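Local coordinates for protein putative oxidoreductase (PDB 3QHA) that probably catalyses NAD(P)-dependent oxidation or reduction of a small hydroxy acid, at residues Y245-L259 and A279-H291. Numbering follows the deposited sequence.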
ATOM      1  N   TYR B 245      -3.055 -20.880  -6.022  1.00 26.47           N
ATOM      2  CA  TYR B 245      -3.909 -20.895  -7.217  1.00 27.03           C
ATOM      3  C   TYR B 245      -5.338 -20.423  -6.955  1.00 27.30           C
ATOM      4  O   TYR B 245      -5.800 -19.484  -7.601  1.00 27.15           O
ATOM      5  CB  TYR B 245      -3.926 -22.284  -7.860  1.00 27.57           C
ATOM      6  CG  TYR B 245      -4.751 -22.381  -9.135  1.00 28.12           C
ATOM      7  CD1 TYR B 245      -4.207 -22.046 -10.372  1.00 28.55           C
ATOM      8  CD2 TYR B 245      -6.070 -22.835  -9.101  1.00 28.82           C
ATOM      9  CE1 TYR B 245      -4.958 -22.148 -11.542  1.00 28.91           C
ATOM     10  CE2 TYR B 245      -6.827 -22.939 -10.263  1.00 29.10           C
ATOM     11  CZ  TYR B 245      -6.266 -22.593 -11.479  1.00 29.34           C
ATOM     12  OH  TYR B 245      -7.014 -22.697 -12.630  1.00 30.32           O
ATOM     13  N   GLN B 246      -6.040 -21.068  -6.027  1.00 27.86           N
ATOM     14  CA  GLN B 246      -7.437 -20.695  -5.760  1.00 28.26           C
ATOM     15  C   GLN B 246      -7.560 -19.285  -5.171  1.00 27.86           C
ATOM     16  O   GLN B 246      -8.462 -18.545  -5.554  1.00 28.01           O
ATOM     17  CB  GLN B 246      -8.150 -21.727  -4.870  1.00 28.65           C
ATOM     18  CG  GLN B 246      -8.527 -23.025  -5.590  1.00 29.68           C
ATOM     19  CD  GLN B 246      -9.524 -22.829  -6.733  1.00 30.83           C
ATOM     20  OE1 GLN B 246     -10.325 -21.892  -6.730  1.00 31.37           O
ATOM     21  NE2 GLN B 246      -9.478 -23.729  -7.713  1.00 31.30           N
ATOM     22  N   PRO B 247      -6.661 -18.904  -4.245  1.00 27.71           N
ATOM     23  CA  PRO B 247      -6.686 -17.521  -3.760  1.00 27.41           C
ATOM     24  C   PRO B 247      -6.453 -16.468  -4.848  1.00 27.24           C
ATOM     25  O   PRO B 247      -7.159 -15.462  -4.879  1.00 27.19           O
ATOM     26  CB  PRO B 247      -5.555 -17.490  -2.730  1.00 27.20           C
ATOM     27  CG  PRO B 247      -5.457 -18.884  -2.250  1.00 27.65           C
ATOM     28  CD  PRO B 247      -5.773 -19.750  -3.427  1.00 27.76           C
ATOM     29  N   PHE B 248      -5.481 -16.698  -5.731  1.00 27.14           N
ATOM     30  CA  PHE B 248      -5.189 -15.737  -6.804  1.00 27.01           C
ATOM     31  C   PHE B 248      -6.287 -15.703  -7.865  1.00 27.43           C
ATOM     32  O   PHE B 248      -6.594 -14.642  -8.417  1.00 27.28           O
ATOM     33  CB  PHE B 248      -3.819 -16.017  -7.436  1.00 26.94           C
ATOM     34  CG  PHE B 248      -2.683 -15.294  -6.755  1.00 26.31           C
ATOM     35  CD1 PHE B 248      -2.631 -15.190  -5.370  1.00 26.00           C
ATOM     36  CD2 PHE B 248      -1.671 -14.708  -7.505  1.00 26.30           C
ATOM     37  CE1 PHE B 248      -1.589 -14.514  -4.746  1.00 25.96           C
ATOM     38  CE2 PHE B 248      -0.622 -14.031  -6.888  1.00 25.65           C
ATOM     39  CZ  PHE B 248      -0.582 -13.936  -5.509  1.00 25.75           C
ATOM     40  N   LEU B 249      -6.881 -16.861  -8.135  1.00 27.93           N
ATOM     41  CA  LEU B 249      -8.009 -16.950  -9.050  1.00 28.36           C
ATOM     42  C   LEU B 249      -9.183 -16.136  -8.506  1.00 28.32           C
ATOM     43  O   LEU B 249      -9.806 -15.368  -9.237  1.00 28.35           O
ATOM     44  CB  LEU B 249      -8.415 -18.414  -9.248  1.00 28.86           C
ATOM     45  CG  LEU B 249      -9.219 -18.727 -10.505  1.00 29.46           C
ATOM     46  CD1 LEU B 249      -8.395 -18.421 -11.745  1.00 29.72           C
ATOM     47  CD2 LEU B 249      -9.664 -20.183 -10.493  1.00 29.92           C
ATOM     48  N   HIS B 250      -9.466 -16.306  -7.217  1.00 28.32           N
ATOM     49  CA  HIS B 250     -10.475 -15.508  -6.508  1.00 28.38           C
ATOM     50  C   HIS B 250     -10.147 -14.008  -6.600  1.00 27.81           C
ATOM     51  O   HIS B 250     -11.027 -13.192  -6.875  1.00 27.77           O
ATOM     52  CB  HIS B 250     -10.564 -15.989  -5.047  1.00 28.48           C
ATOM     53  CG  HIS B 250     -11.558 -15.252  -4.201  1.00 29.01           C
ATOM     54  ND1 HIS B 250     -12.919 -15.307  -4.420  1.00 30.30           N
ATOM     55  CD2 HIS B 250     -11.387 -14.483  -3.099  1.00 29.51           C
ATOM     56  CE1 HIS B 250     -13.540 -14.583  -3.504  1.00 30.30           C
ATOM     57  NE2 HIS B 250     -12.633 -14.073  -2.690  1.00 30.03           N
ATOM     58  N   THR B 251      -8.877 -13.656  -6.399  1.00 27.35           N
ATOM     59  CA  THR B 251      -8.420 -12.267  -6.537  1.00 26.91           C
ATOM     60  C   THR B 251      -8.580 -11.729  -7.970  1.00 26.79           C
ATOM     61  O   THR B 251      -8.940 -10.564  -8.163  1.00 26.68           O
ATOM     62  CB  THR B 251      -6.953 -12.110  -6.076  1.00 26.74           C
ATOM     63  OG1 THR B 251      -6.860 -12.400  -4.675  1.00 26.69           O
ATOM     64  CG2 THR B 251      -6.441 -10.691  -6.331  1.00 26.32           C
ATOM     65  N   ARG B 252      -8.314 -12.570  -8.968  1.00 26.70           N
ATOM     66  CA  ARG B 252      -8.553 -12.198 -10.366  1.00 26.59           C
ATOM     67  C   ARG B 252     -10.030 -11.890 -10.613  1.00 26.76           C
ATOM     68  O   ARG B 252     -10.360 -10.920 -11.293  1.00 26.82           O
ATOM     69  CB  ARG B 252      -8.110 -13.313 -11.312  1.00 26.72           C
ATOM     70  CG  ARG B 252      -8.273 -12.974 -12.786  1.00 26.67           C
ATOM     71  CD  ARG B 252      -8.032 -14.184 -13.653  1.00 26.59           C
ATOM     72  NE  ARG B 252      -9.193 -15.070 -13.704  1.00 26.46           N
ATOM     73  CZ  ARG B 252      -9.247 -16.198 -14.408  1.00 26.82           C
ATOM     74  NH1 ARG B 252      -8.202 -16.596 -15.129  1.00 26.86           N
ATOM     75  NH2 ARG B 252     -10.353 -16.936 -14.395  1.00 26.88           N
ATOM     76  N   GLY B 253     -10.909 -12.731 -10.071  1.00 26.72           N
ATOM     77  CA  GLY B 253     -12.350 -12.546 -10.213  1.00 26.82           C
ATOM     78  C   GLY B 253     -12.825 -11.249  -9.583  1.00 26.49           C
ATOM     79  O   GLY B 253     -13.510 -10.455 -10.229  1.00 26.45           O
ATOM     80  N   LEU B 254     -12.454 -11.033  -8.323  1.00 26.10           N
ATOM     81  CA  LEU B 254     -12.783  -9.789  -7.619  1.00 25.87           C
ATOM     82  C   LEU B 254     -12.237  -8.564  -8.351  1.00 25.44           C
ATOM     83  O   LEU B 254     -12.942  -7.563  -8.514  1.00 25.45           O
ATOM     84  CB  LEU B 254     -12.213  -9.796  -6.196  1.00 25.64           C
ATOM     85  CG  LEU B 254     -12.796 -10.763  -5.164  1.00 26.33           C
ATOM     86  CD1 LEU B 254     -12.060 -10.581  -3.837  1.00 26.27           C
ATOM     87  CD2 LEU B 254     -14.299 -10.561  -4.975  1.00 26.27           C
ATOM     88  N   GLY B 255     -10.981  -8.651  -8.779  1.00 24.97           N
ATOM     89  CA  GLY B 255     -10.291  -7.523  -9.405  1.00 24.68           C
ATOM     90  C   GLY B 255     -10.900  -7.099 -10.724  1.00 24.66           C
ATOM     91  O   GLY B 255     -11.154  -5.919 -10.947  1.00 24.43           O
ATOM     92  N   GLU B 256     -11.137  -8.071 -11.596  1.00 24.92           N
ATOM     93  CA  GLU B 256     -11.735  -7.808 -12.900  1.00 25.19           C
ATOM     94  C   GLU B 256     -13.165  -7.282 -12.772  1.00 25.29           C
ATOM     95  O   GLU B 256     -13.590  -6.431 -13.554  1.00 25.51           O
ATOM     96  CB  GLU B 256     -11.683  -9.068 -13.766  1.00 25.49           C
ATOM     97  CG  GLU B 256     -10.261  -9.421 -14.195  1.00 25.66           C
ATOM     98  CD  GLU B 256     -10.182 -10.644 -15.086  1.00 26.23           C
ATOM     99  OE1 GLU B 256     -11.225 -11.287 -15.319  1.00 27.63           O
ATOM    100  OE2 GLU B 256      -9.070 -10.963 -15.557  1.00 26.19           O
ATOM    101  N   LYS B 257     -13.900  -7.768 -11.776  1.00 25.20           N
ATOM    102  CA  LYS B 257     -15.252  -7.278 -11.532  1.00 25.49           C
ATOM    103  C   LYS B 257     -15.227  -5.832 -11.018  1.00 25.24           C
ATOM    104  O   LYS B 257     -15.938  -4.976 -11.549  1.00 25.34           O
ATOM    105  CB  LYS B 257     -16.009  -8.204 -10.571  1.00 25.56           C
ATOM    106  CG  LYS B 257     -17.445  -7.771 -10.253  1.00 26.17           C
ATOM    107  CD  LYS B 257     -18.302  -7.578 -11.506  1.00 26.82           C
ATOM    108  CE  LYS B 257     -19.755  -7.293 -11.145  1.00 27.14           C
ATOM    109  NZ  LYS B 257     -20.545  -6.748 -12.288  1.00 27.44           N
ATOM    110  N   ASP B 258     -14.407  -5.551 -10.006  1.00 24.86           N
ATOM    111  CA  ASP B 258     -14.316  -4.185  -9.462  1.00 24.80           C
ATOM    112  C   ASP B 258     -13.737  -3.192 -10.473  1.00 24.76           C
ATOM    113  O   ASP B 258     -14.232  -2.068 -10.588  1.00 24.63           O
ATOM    114  CB  ASP B 258     -13.509  -4.146  -8.156  1.00 24.46           C
ATOM    115  CG  ASP B 258     -14.318  -4.599  -6.944  1.00 24.80           C
ATOM    116  OD1 ASP B 258     -15.549  -4.778  -7.064  1.00 25.47           O
ATOM    117  OD2 ASP B 258     -13.721  -4.768  -5.859  1.00 24.94           O
ATOM    118  N   LEU B 259     -12.705  -3.606 -11.205  1.00 24.86           N
ATOM    119  CA  LEU B 259     -12.101  -2.741 -12.222  1.00 25.01           C
ATOM    120  C   LEU B 259     -13.091  -2.406 -13.339  1.00 25.39           C
ATOM    121  O   LEU B 259     -13.180  -1.254 -13.761  1.00 25.29           O
ATOM    122  CB  LEU B 259     -10.822  -3.364 -12.799  1.00 24.98           C
ATOM    123  CG  LEU B 259      -9.594  -3.281 -11.885  1.00 24.85           C
ATOM    124  CD1 LEU B 259      -8.431  -4.091 -12.448  1.00 24.91           C
ATOM    125  CD2 LEU B 259      -9.176  -1.834 -11.661  1.00 24.94           C
ATOM    126  N   ALA B 279      -4.526  -1.892 -16.048  1.00 27.95           N
ATOM    127  CA  ALA B 279      -4.577  -2.861 -14.953  1.00 27.93           C
ATOM    128  C   ALA B 279      -5.599  -3.956 -15.245  1.00 28.35           C
ATOM    129  O   ALA B 279      -5.314  -5.144 -15.073  1.00 28.52           O
ATOM    130  CB  ALA B 279      -4.913  -2.162 -13.640  1.00 27.73           C
ATOM    131  N   TYR B 280      -6.781  -3.543 -15.699  1.00 28.53           N
ATOM    132  CA  TYR B 280      -7.858  -4.465 -16.054  1.00 28.87           C
ATOM    133  C   TYR B 280      -7.437  -5.493 -17.112  1.00 28.99           C
ATOM    134  O   TYR B 280      -7.737  -6.679 -16.975  1.00 29.06           O
ATOM    135  CB  TYR B 280      -9.077  -3.673 -16.539  1.00 29.19           C
ATOM    136  CG  TYR B 280     -10.246  -4.525 -16.979  1.00 30.04           C
ATOM    137  CD1 TYR B 280     -11.022  -5.208 -16.048  1.00 30.35           C
ATOM    138  CD2 TYR B 280     -10.583  -4.637 -18.325  1.00 31.06           C
ATOM    139  CE1 TYR B 280     -12.096  -5.987 -16.445  1.00 30.79           C
ATOM    140  CE2 TYR B 280     -11.660  -5.418 -18.731  1.00 31.76           C
ATOM    141  CZ  TYR B 280     -12.413  -6.089 -17.783  1.00 31.44           C
ATOM    142  OH  TYR B 280     -13.482  -6.862 -18.171  1.00 32.10           O
ATOM    143  N   GLU B 281      -6.740  -5.035 -18.152  1.00 28.97           N
ATOM    144  CA  GLU B 281      -6.307  -5.912 -19.251  1.00 29.18           C
ATOM    145  C   GLU B 281      -5.197  -6.890 -18.844  1.00 28.49           C
ATOM    146  O   GLU B 281      -5.148  -8.016 -19.345  1.00 28.61           O
ATOM    147  CB  GLU B 281      -5.826  -5.084 -20.451  1.00 29.61           C
ATOM    148  CG  GLU B 281      -6.890  -4.173 -21.072  1.00 30.99           C
ATOM    149  CD  GLU B 281      -6.326  -3.193 -22.094  1.00 32.81           C
ATOM    150  OE1 GLU B 281      -7.068  -2.270 -22.498  1.00 34.22           O
ATOM    151  OE2 GLU B 281      -5.149  -3.340 -22.503  1.00 34.34           O
ATOM    152  N   GLY B 282      -4.317  -6.463 -17.939  1.00 27.47           N
ATOM    153  CA  GLY B 282      -3.106  -7.225 -17.611  1.00 26.81           C
ATOM    154  C   GLY B 282      -3.076  -7.944 -16.270  1.00 26.10           C
ATOM    155  O   GLY B 282      -2.164  -8.741 -16.020  1.00 25.86           O
ATOM    156  N   LEU B 283      -4.058  -7.679 -15.409  1.00 25.41           N
ATOM    157  CA  LEU B 283      -4.044  -8.213 -14.045  1.00 24.94           C
ATOM    158  C   LEU B 283      -3.927  -9.729 -14.018  1.00 24.91           C
ATOM    159  O   LEU B 283      -3.059 -10.276 -13.335  1.00 24.63           O
ATOM    160  CB  LEU B 283      -5.306  -7.806 -13.283  1.00 24.84           C
ATOM    161  CG  LEU B 283      -5.361  -8.259 -11.825  1.00 24.57           C
ATOM    162  CD1 LEU B 283      -4.266  -7.567 -11.005  1.00 23.66           C
ATOM    163  CD2 LEU B 283      -6.740  -7.983 -11.246  1.00 24.49           C
ATOM    164  N   ALA B 284      -4.816 -10.393 -14.754  1.00 25.02           N
ATOM    165  CA  ALA B 284      -4.862 -11.853 -14.803  1.00 25.16           C
ATOM    166  C   ALA B 284      -3.491 -12.444 -15.130  1.00 25.05           C
ATOM    167  O   ALA B 284      -3.024 -13.354 -14.445  1.00 25.00           O
ATOM    168  CB  ALA B 284      -5.898 -12.317 -15.820  1.00 25.49           C
ATOM    169  N   ALA B 285      -2.853 -11.910 -16.168  1.00 25.06           N
ATOM    170  CA  ALA B 285      -1.522 -12.359 -16.585  1.00 25.14           C
ATOM    171  C   ALA B 285      -0.470 -12.065 -15.521  1.00 24.73           C
ATOM    172  O   ALA B 285       0.375 -12.910 -15.225  1.00 24.70           O
ATOM    173  CB  ALA B 285      -1.129 -11.710 -17.906  1.00 25.30           C
ATOM    174  N   GLY B 286      -0.525 -10.864 -14.953  1.00 24.53           N
ATOM    175  CA  GLY B 286       0.397 -10.470 -13.887  1.00 24.19           C
ATOM    176  C   GLY B 286       0.325 -11.391 -12.679  1.00 24.15           C
ATOM    177  O   GLY B 286       1.351 -11.739 -12.106  1.00 23.90           O
ATOM    178  N   LEU B 287      -0.889 -11.790 -12.303  1.00 24.38           N
ATOM    179  CA  LEU B 287      -1.102 -12.725 -11.190  1.00 24.47           C
ATOM    180  C   LEU B 287      -0.687 -14.173 -11.491  1.00 25.10           C
ATOM    181  O   LEU B 287      -0.695 -15.019 -10.593  1.00 25.12           O
ATOM    182  CB  LEU B 287      -2.575 -12.716 -10.771  1.00 24.36           C
ATOM    183  CG  LEU B 287      -3.112 -11.429 -10.139  1.00 23.73           C
ATOM    184  CD1 LEU B 287      -4.626 -11.496 -10.021  1.00 22.94           C
ATOM    185  CD2 LEU B 287      -2.478 -11.178  -8.779  1.00 22.53           C
ATOM    186  N   GLY B 288      -0.340 -14.470 -12.742  1.00 25.64           N
ATOM    187  CA  GLY B 288       0.009 -15.832 -13.134  1.00 26.22           C
ATOM    188  C   GLY B 288      -1.195 -16.756 -13.242  1.00 26.87           C
ATOM    189  O   GLY B 288      -1.048 -17.978 -13.185  1.00 26.79           O
ATOM    190  N   VAL B 289      -2.383 -16.170 -13.385  1.00 27.44           N
ATOM    191  CA  VAL B 289      -3.602 -16.925 -13.679  1.00 28.22           C
ATOM    192  C   VAL B 289      -4.305 -16.289 -14.883  1.00 28.99           C
ATOM    193  O   VAL B 289      -5.402 -15.742 -14.754  1.00 28.90           O
ATOM    194  CB  VAL B 289      -4.556 -17.003 -12.458  1.00 28.10           C
ATOM    195  CG1 VAL B 289      -4.009 -17.975 -11.422  1.00 27.88           C
ATOM    196  CG2 VAL B 289      -4.784 -15.627 -11.845  1.00 27.61           C
ATOM    197  N   PRO B 290      -3.665 -16.355 -16.064  1.00 29.91           N
ATOM    198  CA  PRO B 290      -4.260 -15.799 -17.278  1.00 30.79           C
ATOM    199  C   PRO B 290      -5.504 -16.569 -17.708  1.00 32.04           C
ATOM    200  O   PRO B 290      -5.723 -17.698 -17.260  1.00 32.07           O
ATOM    201  CB  PRO B 290      -3.149 -15.966 -18.319  1.00 30.85           C
ATOM    202  CG  PRO B 290      -2.368 -17.133 -17.841  1.00 30.56           C
ATOM    203  CD  PRO B 290      -2.378 -17.018 -16.347  1.00 29.98           C
ATOM    204  N   HIS B 291      -6.311 -15.954 -18.566  1.00 33.25           N
ATOM    205  CA  HIS B 291      -7.494 -16.613 -19.109  1.00 34.56           C
ATOM    206  C   HIS B 291      -7.107 -17.568 -20.237  1.00 35.58           C
ATOM    207  O   HIS B 291      -6.154 -17.315 -20.978  1.00 35.68           O
ATOM    208  CB  HIS B 291      -8.506 -15.582 -19.600  1.00 34.75           C
ATOM    209  CG  HIS B 291      -9.078 -14.740 -18.506  1.00 34.77           C
ATOM    210  ND1 HIS B 291     -10.172 -15.128 -17.764  1.00 35.17           N
ATOM    211  CD2 HIS B 291      -8.702 -13.533 -18.019  1.00 34.68           C
ATOM    212  CE1 HIS B 291     -10.450 -14.195 -16.871  1.00 35.17           C
ATOM    213  NE2 HIS B 291      -9.571 -13.217 -17.004  1.00 34.78           N
TER
HETATM  214  O   HOH W   1      -7.192  -9.193 -16.187  1.00 13.58           O
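His291 is gripped from two sides by helix 245-259. Its NE2 donates to the syn lone pair of Glu256 OE2 (2.7 Å, N-H...O 166°), nearly in the ring plane. The guanidinium of Arg252 stacks on one ring face, centres 3.8 Å apart and planes 17° apart. The opposite face of that guanidinium rests on Leu249 CD1. Arg252 runs with CG anti to the backbone N and bends at chi3 (80°), which turns NH1 toward the carbonyl of Val289; the bond (Arg252 NH1 to Val289 O 3.0 Å) arrives from above the carbonyl plane. A water donates to Glu256 OE2 and to Tyr280 O and accepts from Ala284 N, an amide left without its helical partner by the kink in helix 279-286.

Apolar contacts run along the antiparallel helices, whose axes approach to 9.6 Å. Leu287 CD2 meets Phe248 CD2 at 3.8 Å, and the Leu287 carbonyl O lies at the Phe248 ring edge. With no side chain at Gly255, Leu283 CD2 comes to 4.0 Å from Gly255 CA, and Leu259 CD1 lies over the backbone of Ala279 and Tyr280. Val289 packs against Tyr245, Phe248 and Leu249, just beyond Gly288, whose positive phi and two bonds back into the last turn make a Schellman motif.

Both helices belong to the all-helical C-terminal domain; Thr251 and Ala279 also touch the second subunit. The polar cluster thus ties the chain's C-terminal tail to helix 245-259, and the carboxylate and guanidinium together fix the rotation of the His291 ring, their opposed charges probably offsetting each other's pull on its ionisation.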